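Local coordinates for erythrocyte membrane protein 1 (Plasmodium falciparum, PDB 2XU0), which probably binds host cell surface receptors as a membrane adhesin, here represented by its N-terminal segment and first Duffy-binding-like domain, at residues T14-H19 / F279-S283; W265-S271 / K294-N298; Y346-D350 / Y466-P471. The protein carries 10 engineered substitutions. One frame throughout, in Å; residues are numbered along the deposited sequence. Where two conformers were deposited one is given.

Contact 1: T14-H19 / F279-S283; sequences TLSESH and FRKGS
K281 reaches from the two-stranded antiparallel hairpin 279-281/287-289 of the Duffy-binding-like fold to the C-terminal end of the short helix 13-16, so this contact joins the first modelled residues of the chain to the hairpin. Its CB lies against H19 CB at 4.0 Å. From there the chain runs fully extended: CD passes the carbonyl oxygen of E17, CE lies near both that oxygen and the one of L15, and the ammonium group closes on both. NZ donates to L15 O at 2.8 Å and to E17 O at 2.7 Å, the first approach rising 38° out of the carbonyl plane and the second tilted 28° from it. The backbone leaves helical geometry at E17, so the lysine draws together two carbonyls at a helix end, whose partial negative charge would probably favour the ammonium. The E17 side chain looks elsewhere, to S21 and in a salt bridge to R23 of helix 22-39.

At the other end of the strand F279 and T14 cross at about a right angle. The T14 chi1 of -50° sends CG2 away from the backbone N and over one face of the phenyl ring in a CH-pi contact, 3.7 Å from the centroid. Near H19, one water donates to H19 O at 2.6 Å and, more distantly, to K281 O.

Contact 2: W265-S271 / K294-N298; sequences WKALTCS and KCGHN
The imidazole of H297 is wedged against the C-terminal end of helix 249-268, where this helix of the Duffy-binding-like fold gives way to loop and meets the loop between strand 287-289 and helix 311-338. Its ring presents an edge to the helix end: K266 O and T269 OG1 both lie near the ring plane at ND1. The bond from ND1 to T269 OG1 is 2.9 Å long, with the hydroxyl oxygen 7° out of the ring plane, whereas the one to K266 O is weak, bent to 124° at the hydrogen. CG of H297 stands anti to the backbone N (chi1 175°), which carries the ring alongside T269, the two side chains sliding past each other in opposite directions. K266 crosses the imidazole obliquely, its CG 3.6 Å from CE1, before its extended chain continues to L81 O and the ring of F82.

W265 also works through an edge. Its NE1 donates to C295 O at 3.0 Å, with that oxygen in the indole plane, while T269 CG2 lies over one indole face near its rim and C295 CB rests by CZ2. C295 is itself tied to C189 of helix 186-204 by a disulfide, and F196 of the same helix meets the indole edge-to-face. Further along, the K294 chain folds back at chi3 and chi4, and its ammonium is hydrogen-bonded to A272 O and N74 OD1 as well as across the contact. There NZ donates to C270 O at 2.8 Å, from above the carbonyl plane.

Contact 3: Y346-D350 / Y466-P471; sequences YCSGD and YCKTCP
S348 and G349 press against the segment C467-C470 in a disulfide-rich part of the Duffy-binding-like domain, where the loop following strand 345-346 and the loop before strand 475-477 are each pinned by cystines: C347 to C370, C467 to C377 and C470 to C354. The tight part is centred on G349. Its CA comes within 3.1 Å of C467 O, and its N gives that oxygen a weak, bent hydrogen bond of 2.9 Å. Beside it, S348 CB lies 3.4 Å from K468 O and also packs on C470 SG. Apart from this centre, Y346 and P471 make a lighter apolar contact, approaching from opposite directions with the phenol oxygen 3.9 Å from P471 CG.

The looser side is spanned by water. Two waters lie near C347 O, one also by Y466 O and the other also by K468 O, bridging carbonyls of the two segments. On the solvent side, D350 and T469 run side by side, pointing the same way, with D350 OD2 3.5 Å from T469 CG2. S348 OG accepts from H352 N and, weakly, from D350 N. A third water lies 2.9 Å from S348 OG, donates to D350 OD2 and accepts from C470 N at 2.9 Å.

Contact 2 is the buried member of the set, while contacts 1 and 3 are only partly buried. The first two are neighbours: helix 249-268 and strand 279-281 follow each other in the chain, their segments alternate along it, and their nearest atoms are about 8 Å apart. Both put lysine ammonium groups on backbone carbonyls near helix ends, but contact 2 adds histidine and indole N-H donors, whereas contact 1 adds a methyl over a phenyl ring. Contact 3 lies across the chain's centre from contact 2, about 49 Å between centres, and relies on cystines, close backbone approach and bridging waters, with no lysine ammonium bonded across it.

Contact 1: T14-H19 / F279-S283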
loop_
_atom_site.group_PDB
_atom_site.type_symbol
_atom_site.label_atom_id
_atom_site.label_comp_id
_atom_site.label_asym_id
_atom_site.label_seq_id
_atom_site.Cartn_x
_atom_site.Cartn_y
_atom_site.Cartn_z
ATOM N N THR A 14 1.303 11.687 -12.552
ATOM C CA THR A 14 0.141 12.034 -11.744
ATOM C C THR A 14 -1.121 12.224 -12.592
ATOM O O THR A 14 -2.141 11.608 -12.315
ATOM C CB THR A 14 0.414 13.285 -10.904
ATOM O OG1 THR A 14 1.641 13.131 -10.215
ATOM C CG2 THR A 14 -0.666 13.524 -9.884
ATOM N N LEU A 15 -1.042 13.073 -13.618
ATOM C CA LEU A 15 -2.168 13.423 -14.475
ATOM C C LEU A 15 -2.576 12.320 -15.416
ATOM O O LEU A 15 -3.743 12.263 -15.815
ATOM C CB LEU A 15 -1.796 14.671 -15.287
ATOM C CG LEU A 15 -2.095 16.086 -14.754
ATOM C CD1 LEU A 15 -2.264 16.171 -13.248
ATOM C CD2 LEU A 15 -1.074 17.066 -15.268
ATOM N N SER A 16 -1.608 11.498 -15.844
ATOM C CA SER A 16 -1.878 10.430 -16.786
ATOM C C SER A 16 -2.363 9.123 -16.158
ATOM O O SER A 16 -2.826 8.250 -16.886
ATOM C CB SER A 16 -0.701 10.226 -17.736
ATOM O OG SER A 16 0.408 9.639 -17.073
ATOM N N GLU A 17 -2.321 9.001 -14.806
ATOM C CA GLU A 17 -2.799 7.805 -14.113
ATOM C C GLU A 17 -4.244 7.511 -14.553
ATOM O O GLU A 17 -5.098 8.403 -14.501
ATOM C CB GLU A 17 -2.740 7.987 -12.582
ATOM C CG GLU A 17 -3.325 6.795 -11.819
ATOM C CD GLU A 17 -3.309 6.839 -10.300
ATOM O OE1 GLU A 17 -2.559 7.664 -9.727
ATOM O OE2 GLU A 17 -4.039 6.030 -9.679
ATOM N N SER A 18 -4.513 6.254 -14.978
ATOM C CA SER A 18 -5.837 5.801 -15.426
ATOM C C SER A 18 -6.963 6.055 -14.426
ATOM O O SER A 18 -6.838 5.740 -13.229
ATOM C CB SER A 18 -5.806 4.314 -15.755
ATOM O OG SER A 18 -7.071 3.878 -16.234
ATOM N N HIS A 19 -8.117 6.534 -14.933
ATOM C CA HIS A 19 -9.296 6.742 -14.075
ATOM C C HIS A 19 -9.811 5.344 -13.642
ATOM O O HIS A 19 -10.636 5.244 -12.748
ATOM C CB HIS A 19 -10.379 7.529 -14.860
ATOM C CG HIS A 19 -11.066 6.702 -15.909
ATOM N ND1 HIS A 19 -10.425 6.350 -17.101
ATOM C CD2 HIS A 19 -12.297 6.140 -15.888
ATOM C CE1 HIS A 19 -11.301 5.619 -17.771
ATOM N NE2 HIS A 19 -12.441 5.457 -17.076
ATOM N N PHE A 279 -4.110 13.512 -5.564
ATOM C CA PHE A 279 -4.908 13.549 -6.778
ATOM C C PHE A 279 -5.639 12.240 -6.954
ATOM O O PHE A 279 -5.052 11.168 -6.767
ATOM C CB PHE A 279 -4.029 13.787 -8.026
ATOM C CG PHE A 279 -3.272 15.090 -8.097
ATOM C CD1 PHE A 279 -3.699 16.116 -8.931
ATOM C CD2 PHE A 279 -2.090 15.268 -7.382
ATOM C CE1 PHE A 279 -2.959 17.297 -9.045
ATOM C CE2 PHE A 279 -1.362 16.461 -7.481
ATOM C CZ PHE A 279 -1.806 17.470 -8.309
ATOM N N ARG A 280 -6.898 12.320 -7.384
ATOM C CA ARG A 280 -7.727 11.152 -7.699
ATOM C C ARG A 280 -8.731 11.525 -8.772
ATOM O O ARG A 280 -9.019 12.715 -8.943
ATOM C CB ARG A 280 -8.405 10.544 -6.447
ATOM C CG ARG A 280 -9.111 11.547 -5.542
ATOM C CD ARG A 280 -10.129 10.881 -4.649
ATOM N NE ARG A 280 -11.261 10.436 -5.448
ATOM C CZ ARG A 280 -12.381 11.125 -5.612
ATOM N NH1 ARG A 280 -12.568 12.268 -4.961
ATOM N NH2 ARG A 280 -13.338 10.662 -6.396
ATOM N N LYS A 281 -9.208 10.533 -9.540
ATOM C CA LYS A 281 -10.158 10.754 -10.627
ATOM C C LYS A 281 -11.472 10.085 -10.366
ATOM O O LYS A 281 -11.511 9.025 -9.751
ATOM C CB LYS A 281 -9.612 10.258 -11.977
ATOM C CG LYS A 281 -8.400 11.044 -12.441
ATOM C CD LYS A 281 -7.929 10.592 -13.785
ATOM C CE LYS A 281 -6.647 11.308 -14.139
ATOM N NZ LYS A 281 -6.083 10.782 -15.404
ATOM N N GLY A 282 -12.543 10.709 -10.842
ATOM C CA GLY A 282 -13.875 10.132 -10.794
ATOM C C GLY A 282 -14.028 9.139 -11.922
ATOM O O GLY A 282 -13.184 9.062 -12.820
ATOM N N SER A 283 -15.134 8.409 -11.911
ATOM C CA SER A 283 -15.483 7.413 -12.921
ATOM C C SER A 283 -15.603 8.030 -14.319
ATOM O O SER A 283 -15.417 7.332 -15.309
ATOM C CB SER A 283 -16.796 6.745 -12.541
ATOM O OG SER A 283 -16.719 6.261 -11.210
HETATM O O HOH W 1 -12.390 6.215 -11.148
#

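Contact 2: W265-S271 / K294-N298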
loop_
_atom_site.group_PDB
_atom_site.type_symbol
_atom_site.label_atom_id
_atom_site.label_comp_id
_atom_site.label_asym_id
_atom_site.label_seq_id
_atom_site.Cartn_x
_atom_site.Cartn_y
_atom_site.Cartn_z
ATOM N N TRP A 265 -5.810 13.523 9.933
ATOM C CA TRP A 265 -5.198 13.774 8.609
ATOM C C TRP A 265 -4.296 15.009 8.677
ATOM O O TRP A 265 -3.255 15.026 8.019
ATOM C CB TRP A 265 -6.269 13.991 7.528
ATOM C CG TRP A 265 -5.677 14.262 6.154
ATOM C CD1 TRP A 265 -5.586 15.468 5.524
ATOM C CD2 TRP A 265 -5.011 13.317 5.306
ATOM N NE1 TRP A 265 -4.870 15.341 4.359
ATOM C CE2 TRP A 265 -4.560 14.018 4.172
ATOM C CE3 TRP A 265 -4.778 11.928 5.383
ATOM C CZ2 TRP A 265 -3.863 13.390 3.138
ATOM C CZ3 TRP A 265 -4.084 11.310 4.361
ATOM C CH2 TRP A 265 -3.671 12.022 3.236
ATOM N N LYS A 266 -4.748 16.069 9.420
ATOM C CA LYS A 266 -3.997 17.323 9.609
ATOM C C LYS A 266 -2.672 17.004 10.304
ATOM O O LYS A 266 -1.632 17.354 9.783
ATOM C CB LYS A 266 -4.840 18.350 10.403
ATOM C CG LYS A 266 -4.258 19.753 10.377
ATOM C CD LYS A 266 -5.178 20.796 10.994
ATOM C CE LYS A 266 -4.490 22.146 11.008
ATOM N NZ LYS A 266 -5.283 23.180 11.729
ATOM N N ALA A 267 -2.692 16.244 11.418
ATOM C CA ALA A 267 -1.449 15.841 12.086
ATOM C C ALA A 267 -0.533 15.016 11.151
ATOM O O ALA A 267 0.665 15.297 11.032
ATOM C CB ALA A 267 -1.773 15.060 13.350
ATOM N N LEU A 268 -1.112 14.025 10.445
ATOM C CA LEU A 268 -0.355 13.177 9.532
ATOM C C LEU A 268 0.409 13.952 8.470
ATOM O O LEU A 268 1.489 13.522 8.054
ATOM C CB LEU A 268 -1.287 12.109 8.883
ATOM C CG LEU A 268 -0.631 11.094 7.897
ATOM C CD1 LEU A 268 0.340 10.125 8.625
ATOM C CD2 LEU A 268 -1.702 10.300 7.172
ATOM N N THR A 269 -0.179 15.066 7.995
ATOM C CA THR A 269 0.421 15.900 6.948
ATOM C C THR A 269 1.247 17.102 7.487
ATOM O O THR A 269 1.736 17.879 6.670
ATOM C CB THR A 269 -0.642 16.402 5.974
ATOM O OG1 THR A 269 -1.644 17.055 6.749
ATOM C CG2 THR A 269 -1.224 15.305 5.104
ATOM N N CYS A 270 1.427 17.240 8.827
ATOM C CA CYS A 270 2.254 18.310 9.460
ATOM C C CYS A 270 3.572 18.564 8.692
ATOM O O CYS A 270 3.906 19.712 8.404
ATOM C CB CYS A 270 2.531 18.016 10.941
ATOM S SG CYS A 270 1.127 18.265 12.054
ATOM N N SER A 271 4.288 17.482 8.328
ATOM C CA SER A 271 5.585 17.532 7.632
ATOM C C SER A 271 5.498 17.307 6.144
ATOM O O SER A 271 6.535 17.150 5.497
ATOM C CB SER A 271 6.534 16.494 8.229
ATOM O OG SER A 271 5.957 15.200 8.131
ATOM N N LYS A 294 0.904 20.447 0.839
ATOM C CA LYS A 294 1.012 19.655 2.075
ATOM C C LYS A 294 -0.084 18.532 2.136
ATOM O O LYS A 294 -0.595 18.208 3.219
ATOM C CB LYS A 294 0.968 20.581 3.316
ATOM C CG LYS A 294 2.098 21.628 3.389
ATOM C CD LYS A 294 2.081 22.358 4.734
ATOM C CE LYS A 294 2.422 21.508 5.946
ATOM N NZ LYS A 294 3.724 20.815 5.790
ATOM N N CYS A 295 -0.490 18.011 0.953
ATOM C CA CYS A 295 -1.500 16.947 0.803
ATOM C C CYS A 295 -2.857 17.313 1.419
ATOM O O CYS A 295 -3.559 16.420 1.911
ATOM C CB CYS A 295 -0.988 15.612 1.353
ATOM S SG CYS A 295 0.666 15.145 0.803
ATOM N N GLY A 296 -3.214 18.610 1.396
ATOM C CA GLY A 296 -4.468 19.084 1.968
ATOM C C GLY A 296 -4.448 19.356 3.455
ATOM O O GLY A 296 -5.510 19.490 4.073
ATOM N N HIS A 297 -3.244 19.476 4.036
ATOM C CA HIS A 297 -3.014 19.770 5.458
ATOM C C HIS A 297 -3.831 20.969 5.947
ATOM O O HIS A 297 -4.320 20.971 7.086
ATOM C CB HIS A 297 -1.503 20.034 5.699
ATOM C CG HIS A 297 -1.146 20.452 7.096
ATOM N ND1 HIS A 297 -1.188 19.561 8.149
ATOM C CD2 HIS A 297 -0.802 21.675 7.572
ATOM C CE1 HIS A 297 -0.851 20.261 9.227
ATOM N NE2 HIS A 297 -0.604 21.537 8.922
ATOM N N ASN A 298 -3.969 21.992 5.106
ATOM C CA ASN A 298 -4.654 23.229 5.532
ATOM C C ASN A 298 -6.107 23.331 5.109
ATOM O O ASN A 298 -6.695 24.380 5.332
ATOM C CB ASN A 298 -3.877 24.467 4.991
ATOM C CG ASN A 298 -2.388 24.489 5.260
ATOM O OD1 ASN A 298 -1.563 24.313 4.347
ATOM N ND2 ASN A 298 -2.016 24.723 6.510
#

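Contact 3: Y346-D350 / Y466-P471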
loop_
_atom_site.group_PDB
_atom_site.type_symbol
_atom_site.label_atom_id
_atom_site.label_comp_id
_atom_site.label_asym_id
_atom_site.label_seq_id
_atom_site.Cartn_x
_atom_site.Cartn_y
_atom_site.Cartn_z
ATOM N N TYR A 346 27.059 -7.956 -24.370
ATOM C CA TYR A 346 25.849 -8.712 -24.674
ATOM C C TYR A 346 26.065 -10.118 -24.135
ATOM O O TYR A 346 26.681 -10.982 -24.780
ATOM C CB TYR A 346 25.528 -8.710 -26.179
ATOM C CG TYR A 346 24.077 -8.973 -26.545
ATOM C CD1 TYR A 346 23.391 -8.123 -27.406
ATOM C CD2 TYR A 346 23.424 -10.131 -26.117
ATOM C CE1 TYR A 346 22.075 -8.389 -27.795
ATOM C CE2 TYR A 346 22.104 -10.399 -26.484
ATOM C CZ TYR A 346 21.433 -9.529 -27.332
ATOM O OH TYR A 346 20.128 -9.786 -27.699
ATOM N N CYS A 347 25.558 -10.323 -22.922
ATOM C CA CYS A 347 25.656 -11.575 -22.193
ATOM C C CYS A 347 24.306 -12.308 -22.216
ATOM O O CYS A 347 23.279 -11.740 -22.621
ATOM C CB CYS A 347 26.099 -11.276 -20.764
ATOM S SG CYS A 347 27.597 -10.254 -20.651
ATOM N N SER A 348 24.313 -13.557 -21.742
ATOM C CA SER A 348 23.121 -14.382 -21.566
ATOM C C SER A 348 23.000 -14.699 -20.060
ATOM O O SER A 348 23.973 -14.500 -19.308
ATOM C CB SER A 348 23.251 -15.674 -22.362
ATOM O OG SER A 348 24.053 -16.648 -21.716
ATOM N N GLY A 349 21.838 -15.224 -19.655
ATOM C CA GLY A 349 21.572 -15.639 -18.281
ATOM C C GLY A 349 22.497 -16.749 -17.813
ATOM O O GLY A 349 22.715 -16.889 -16.604
ATOM N N ASP A 350 23.057 -17.541 -18.771
ATOM C CA ASP A 350 24.008 -18.636 -18.490
ATOM C C ASP A 350 25.479 -18.128 -18.370
ATOM O O ASP A 350 26.397 -18.931 -18.176
ATOM C CB ASP A 350 23.912 -19.763 -19.557
ATOM C CG ASP A 350 22.508 -20.231 -19.922
ATOM O OD1 ASP A 350 21.859 -20.883 -19.071
ATOM O OD2 ASP A 350 22.090 -20.010 -21.089
ATOM N N TYR A 466 17.014 -9.604 -20.803
ATOM C CA TYR A 466 18.479 -9.517 -20.755
ATOM C C TYR A 466 19.135 -10.815 -20.293
ATOM O O TYR A 466 20.336 -10.981 -20.463
ATOM C CB TYR A 466 18.923 -8.313 -19.898
ATOM C CG TYR A 466 18.284 -7.024 -20.364
ATOM C CD1 TYR A 466 18.516 -6.533 -21.650
ATOM C CD2 TYR A 466 17.375 -6.341 -19.560
ATOM C CE1 TYR A 466 17.867 -5.390 -22.119
ATOM C CE2 TYR A 466 16.731 -5.188 -20.012
ATOM C CZ TYR A 466 16.978 -4.718 -21.295
ATOM O OH TYR A 466 16.371 -3.571 -21.749
ATOM N N CYS A 467 18.335 -11.737 -19.746
ATOM C CA CYS A 467 18.741 -13.035 -19.197
ATOM C C CYS A 467 18.497 -14.192 -20.141
ATOM O O CYS A 467 18.913 -15.313 -19.828
ATOM C CB CYS A 467 18.063 -13.274 -17.848
ATOM S SG CYS A 467 18.448 -12.015 -16.617
ATOM N N LYS A 468 17.814 -13.950 -21.286
ATOM C CA LYS A 468 17.532 -15.032 -22.244
ATOM C C LYS A 468 18.834 -15.657 -22.752
ATOM O O LYS A 468 19.898 -15.021 -22.656
ATOM C CB LYS A 468 16.682 -14.537 -23.431
ATOM C CG LYS A 468 15.245 -14.206 -23.056
ATOM C CD LYS A 468 14.478 -13.633 -24.237
ATOM C CE LYS A 468 12.986 -13.604 -24.003
ATOM N NZ LYS A 468 12.574 -12.523 -23.062
ATOM N N THR A 469 18.753 -16.915 -23.258
ATOM C CA THR A 469 19.913 -17.613 -23.833
ATOM C C THR A 469 20.359 -16.801 -25.054
ATOM O O THR A 469 19.522 -16.149 -25.675
ATOM C CB THR A 469 19.555 -19.060 -24.245
ATOM O OG1 THR A 469 18.486 -19.047 -25.195
ATOM C CG2 THR A 469 19.199 -19.946 -23.065
ATOM N N CYS A 470 21.663 -16.815 -25.385
ATOM C CA CYS A 470 22.196 -16.082 -26.546
ATOM C C CYS A 470 21.361 -16.306 -27.799
ATOM O O CYS A 470 21.057 -17.471 -28.084
ATOM C CB CYS A 470 23.644 -16.482 -26.824
ATOM S SG CYS A 470 24.845 -15.767 -25.691
ATOM N N PRO A 471 21.158 -15.270 -28.662
ATOM C CA PRO A 471 20.555 -15.536 -29.985
ATOM C C PRO A 471 21.406 -16.609 -30.690
ATOM O O PRO A 471 22.630 -16.531 -30.613
ATOM C CB PRO A 471 20.624 -14.173 -30.682
ATOM C CG PRO A 471 20.671 -13.185 -29.564
ATOM C CD PRO A 471 21.536 -13.850 -28.527
HETATM O O HOH W 2 21.713 -9.659 -22.572
HETATM O O HOH W 3 20.769 -12.524 -23.759
HETATM O O HOH W 4 23.147 -18.591 -23.598
#